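Local atomic coordinates of DNA-binding protein reb1 (PDB entry 5EYB), a protein that recognises specific sites in ribosomal DNA and gene promoters, regulating transcription and helping to terminate transcription by RNA polymerase I. Residues I305-I310 against W318-M323; R90-G95 against F99-T104. All blocks are in the same frame, centred on the assembly; numbering follows the deposited sequence.

Contact 1 of 2, residues I305-I310 against W318-M323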
# COMPACT_ATOMS: atom_id res chain seq x y z
N ILE A 305 -10.79 23.56 -16.04
CA ILE A 305 -9.44 23.91 -15.61
C ILE A 305 -8.42 22.85 -16.03
O ILE A 305 -8.39 21.75 -15.48
CB ILE A 305 -9.36 24.08 -14.09
CG1 ILE A 305 -10.46 25.03 -13.60
CG2 ILE A 305 -7.99 24.60 -13.69
CD1 ILE A 305 -10.52 25.17 -12.10
N HIS A 306 -7.58 23.20 -17.00
CA HIS A 306 -6.48 22.34 -17.41
C HIS A 306 -5.26 22.60 -16.52
O HIS A 306 -4.60 23.63 -16.66
CB HIS A 306 -6.14 22.55 -18.88
CG HIS A 306 -7.14 21.96 -19.82
ND1 HIS A 306 -7.15 22.24 -21.18
CD2 HIS A 306 -8.17 21.11 -19.61
CE1 HIS A 306 -8.14 21.58 -21.75
NE2 HIS A 306 -8.78 20.89 -20.83
N TRP A 307 -4.98 21.67 -15.62
CA TRP A 307 -3.94 21.85 -14.61
C TRP A 307 -2.54 21.53 -15.11
O TRP A 307 -1.55 21.84 -14.44
CB TRP A 307 -4.24 21.00 -13.38
CG TRP A 307 -5.41 21.48 -12.60
CD1 TRP A 307 -6.70 21.03 -12.68
CD2 TRP A 307 -5.42 22.53 -11.63
NE1 TRP A 307 -7.50 21.72 -11.81
CE2 TRP A 307 -6.74 22.66 -11.15
CE3 TRP A 307 -4.43 23.38 -11.11
CZ2 TRP A 307 -7.10 23.59 -10.18
CZ3 TRP A 307 -4.79 24.31 -10.15
CH2 TRP A 307 -6.11 24.41 -9.70
N GLU A 308 -2.45 20.91 -16.29
CA GLU A 308 -1.16 20.52 -16.85
C GLU A 308 -0.23 21.73 -17.00
O GLU A 308 0.96 21.64 -16.69
CB GLU A 308 -1.35 19.84 -18.20
N ASN A 309 -0.78 22.85 -17.46
CA ASN A 309 0.01 24.06 -17.67
C ASN A 309 0.28 24.81 -16.37
O ASN A 309 1.31 25.47 -16.23
CB ASN A 309 -0.69 24.99 -18.66
CG ASN A 309 -0.93 24.33 -20.01
OD1 ASN A 309 -1.96 23.68 -20.22
ND2 ASN A 309 0.01 24.50 -20.92
N ILE A 310 -0.65 24.70 -15.43
CA ILE A 310 -0.51 25.39 -14.15
C ILE A 310 0.61 24.78 -13.32
O ILE A 310 1.43 25.49 -12.74
CB ILE A 310 -1.82 25.35 -13.34
CG1 ILE A 310 -3.03 25.61 -14.24
CG2 ILE A 310 -1.77 26.34 -12.19
CD1 ILE A 310 -3.05 26.98 -14.87
N TRP A 318 4.63 23.82 -5.84
CA TRP A 318 3.42 23.11 -5.43
C TRP A 318 3.13 21.96 -6.38
O TRP A 318 3.33 22.07 -7.59
CB TRP A 318 2.22 24.05 -5.39
CG TRP A 318 2.39 25.24 -4.50
CD1 TRP A 318 2.53 25.24 -3.14
CD2 TRP A 318 2.41 26.62 -4.90
NE1 TRP A 318 2.65 26.53 -2.68
CE2 TRP A 318 2.57 27.39 -3.74
CE3 TRP A 318 2.31 27.26 -6.14
CZ2 TRP A 318 2.64 28.79 -3.77
CZ3 TRP A 318 2.37 28.65 -6.17
CH2 TRP A 318 2.54 29.39 -5.00
N THR A 319 2.66 20.85 -5.82
CA THR A 319 2.19 19.74 -6.63
C THR A 319 0.76 20.03 -7.06
O THR A 319 0.14 20.96 -6.55
CB THR A 319 2.24 18.40 -5.88
OG1 THR A 319 2.08 17.32 -6.81
CG2 THR A 319 1.14 18.33 -4.83
N ARG A 320 0.25 19.24 -8.00
CA ARG A 320 -1.12 19.41 -8.49
C ARG A 320 -2.13 19.42 -7.34
O ARG A 320 -2.90 20.36 -7.19
CB ARG A 320 -1.47 18.31 -9.48
CG ARG A 320 -2.84 18.45 -10.12
CD ARG A 320 -3.18 17.24 -10.98
NE ARG A 320 -4.46 17.40 -11.68
CZ ARG A 320 -5.63 17.04 -11.17
NH1 ARG A 320 -5.70 16.50 -9.96
NH2 ARG A 320 -6.74 17.22 -11.88
N ASP A 321 -2.10 18.37 -6.52
CA ASP A 321 -3.07 18.23 -5.44
C ASP A 321 -2.99 19.38 -4.42
O ASP A 321 -4.00 19.74 -3.81
CB ASP A 321 -2.88 16.89 -4.73
CG ASP A 321 -3.25 15.71 -5.62
OD1 ASP A 321 -4.26 15.81 -6.34
OD2 ASP A 321 -2.53 14.69 -5.60
N GLN A 322 -1.81 19.95 -4.25
CA GLN A 322 -1.63 21.08 -3.34
C GLN A 322 -2.29 22.35 -3.86
O GLN A 322 -2.88 23.12 -3.09
CB GLN A 322 -0.15 21.34 -3.08
CG GLN A 322 0.45 20.44 -2.01
CD GLN A 322 1.94 20.63 -1.87
OE1 GLN A 322 2.62 21.02 -2.82
NE2 GLN A 322 2.46 20.36 -0.68
N MET A 323 -2.20 22.57 -5.17
CA MET A 323 -2.84 23.73 -5.77
C MET A 323 -4.35 23.56 -5.76
O MET A 323 -5.09 24.51 -5.52
CB MET A 323 -2.34 23.95 -7.20
CG MET A 323 -0.84 23.79 -7.35
SD MET A 323 -0.20 24.47 -8.89
CE MET A 323 -0.38 26.21 -8.54
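W307 and I310, on the first turn of helix 307-314, pack against R320 and M323 at the start of helix 320-333 in a mainly apolar helix-helix contact. It lies in the C-terminal part of the chain, between the N-terminal ends of two consecutive helices, with its nearest atom about 4 Å from the bound DNA. Helix 284-299 covers the pair, bringing W289 and L290 to M323, R293 to I310 and I294 to W307, which gives a three-helix cluster. The backbones come closest at W307 and R320, whose CA atoms are 7.2 Å apart.

The indole of W307 is the central piece. Its CZ3 meets M323 CB at 3.9 Å, while on one face I305 CG2 sits 3.4 Å above the ring plane, displaced toward the rim. R320 comes across the tryptophan at about a right angle: CG is anti to the backbone N (chi1 -176°) and the chain stays extended to NE, which carries NH2 to 3.9 Å from W307 CD1. Guanidinium and ring planes stand 70° apart, too steep for a stack. M323 runs past the indole in the opposite sense, and a bend at its last torsion (chi3 71°) sends CE to 3.9 Å from I310 CG2.

The helix start has its own fixings. T319, at the N-cap position, donates its backbone N to Q322 OE1 at 3.0 Å. A hydrogen bond from Q322 NE2 to K277 O and a salt bridge from D321 OD1 to K271 NZ tie helix 320-333 to helix 265-275 and the loop that follows it. Thus the two segments are held together by burial of indole, methionine and isoleucine surface, while R320 lays NE and NH2 obliquely against W307 without a directed polar bond.

Contact 2 of 2, residues R90-G95 against F99-T104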
# COMPACT_ATOMS: atom_id res chain seq x y z
N ARG A 90 17.76 -7.05 5.33
CA ARG A 90 17.35 -8.25 6.04
C ARG A 90 17.12 -7.99 7.53
O ARG A 90 17.93 -7.34 8.19
CB ARG A 90 18.40 -9.35 5.85
CG ARG A 90 18.19 -10.57 6.72
CD ARG A 90 19.16 -11.67 6.34
NE ARG A 90 19.00 -12.85 7.18
CZ ARG A 90 19.60 -14.01 6.94
NH1 ARG A 90 20.39 -14.15 5.89
NH2 ARG A 90 19.39 -15.04 7.76
N LYS A 91 16.00 -8.49 8.04
CA LYS A 91 15.68 -8.38 9.46
C LYS A 91 15.53 -9.77 10.07
O LYS A 91 14.75 -10.59 9.59
CB LYS A 91 14.40 -7.57 9.66
CG LYS A 91 14.57 -6.07 9.49
CD LYS A 91 15.05 -5.42 10.78
CE LYS A 91 14.07 -5.71 11.92
NZ LYS A 91 14.52 -5.12 13.21
N ASN A 92 16.27 -10.04 11.14
CA ASN A 92 16.22 -11.33 11.81
C ASN A 92 15.02 -11.46 12.74
O ASN A 92 14.30 -12.46 12.71
CB ASN A 92 17.51 -11.59 12.59
CG ASN A 92 18.67 -12.01 11.69
OD1 ASN A 92 18.68 -11.72 10.50
ND2 ASN A 92 19.64 -12.71 12.27
N SER A 93 14.80 -10.44 13.57
CA SER A 93 13.74 -10.49 14.57
C SER A 93 13.10 -9.13 14.82
O SER A 93 13.72 -8.09 14.58
CB SER A 93 14.27 -11.07 15.88
OG SER A 93 13.24 -11.15 16.85
N SER A 94 11.86 -9.14 15.30
CA SER A 94 11.14 -7.92 15.66
C SER A 94 10.09 -8.23 16.73
O SER A 94 9.65 -9.37 16.87
CB SER A 94 10.47 -7.30 14.43
OG SER A 94 11.43 -6.97 13.45
N GLY A 95 9.70 -7.21 17.49
CA GLY A 95 8.73 -7.38 18.55
C GLY A 95 7.31 -7.06 18.10
O GLY A 95 6.34 -7.39 18.77
N PHE A 99 7.27 -10.12 10.52
CA PHE A 99 8.08 -11.14 11.16
C PHE A 99 9.46 -11.24 10.52
O PHE A 99 9.58 -11.30 9.30
CB PHE A 99 7.38 -12.49 11.11
CG PHE A 99 6.36 -12.69 12.19
CD1 PHE A 99 5.25 -11.87 12.28
CD2 PHE A 99 6.51 -13.70 13.12
CE1 PHE A 99 4.31 -12.06 13.28
CE2 PHE A 99 5.58 -13.89 14.12
CZ PHE A 99 4.48 -13.07 14.20
N GLY A 100 10.49 -11.27 11.35
CA GLY A 100 11.85 -11.40 10.88
C GLY A 100 12.12 -12.80 10.34
O GLY A 100 11.43 -13.75 10.70
N VAL A 101 13.12 -12.91 9.48
CA VAL A 101 13.45 -14.17 8.82
C VAL A 101 13.81 -15.27 9.82
O VAL A 101 13.63 -16.45 9.53
CB VAL A 101 14.62 -13.98 7.83
CG1 VAL A 101 14.23 -12.99 6.74
CG2 VAL A 101 15.87 -13.51 8.56
N GLN A 102 14.31 -14.89 10.99
CA GLN A 102 14.68 -15.87 12.00
C GLN A 102 13.45 -16.32 12.78
O GLN A 102 13.40 -17.44 13.27
CB GLN A 102 15.73 -15.29 12.96
CG GLN A 102 16.33 -16.31 13.91
CD GLN A 102 17.16 -17.37 13.19
OE1 GLN A 102 17.66 -17.14 12.09
NE2 GLN A 102 17.31 -18.53 13.82
N GLU A 103 12.47 -15.43 12.89
CA GLU A 103 11.23 -15.76 13.57
C GLU A 103 10.44 -16.80 12.78
O GLU A 103 9.95 -17.78 13.33
CB GLU A 103 10.38 -14.51 13.80
CG GLU A 103 11.10 -13.43 14.57
CD GLU A 103 10.19 -12.28 14.92
OE1 GLU A 103 9.37 -12.45 15.85
OE2 GLU A 103 10.29 -11.22 14.28
N THR A 104 10.34 -16.57 11.47
CA THR A 104 9.64 -17.49 10.59
C THR A 104 10.38 -18.82 10.52
O THR A 104 9.76 -19.87 10.33
CB THR A 104 9.51 -16.91 9.17
OG1 THR A 104 10.81 -16.75 8.59
CG2 THR A 104 8.80 -15.56 9.22
O HOH W 1 18.05 -15.67 10.12
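R90 reaches V101 across the contact: CG lies opposite the backbone N (chi1 171°) and the chain runs on extended to NE, which lies 3.5 Å from V101 CG2. Beyond this, its NH2 meets a water in the guanidinium plane, and that water also bonds Q102 OE1. R90 and V101 both touch W19 of helix 16-32. K91 O accepts V101 N at 2.8 Å, and N92 O accepts Q102 N at 3.0 Å. N92 O also receives a CA-H...O contact from G100, whose lack of a side chain lets the loop pass close by.

The first amides of helix 101-116 are thus paired with loop carbonyls, and G100 N also donates to E103 OE2 at 2.9 Å, a side-chain-to-backbone bond at the helix start; segment 99-104 lies in the range of the second Myb-associated domain. S93 OG rests 3.8 Å from E103 CD.

At S94 the backbone N gives E103 OE2 a second hydrogen bond, 2.8 Å long, arriving from the carboxylate face opposite to the one G100 N uses. R152 forms a salt bridge to the same oxygen and H151 bonds OE1. With an alanine in place of E103, the amides of S94 and G100 would probably lose their shared acceptor and R152 its charged mate.

How the contacts relate
From the N terminus, contact 2 comes first: residues 90-95, in the long loop that follows helix 69-79, meet residues 99-104 and close a short loop of three intervening residues ahead of helix 101-116. The chain then runs through the helices from 101-116 to 284-299 before contact 1 closes the seven-residue connection from 305-310 to 318-323. The two are in series, neither nesting nor crossing, with centres about 43 Å apart on opposite sides of the chain's centre. Contact 2 joins the loop between helices 69-79 and 101-116 to the second of them, whereas contact 1 joins two successive helices of the C-terminal part.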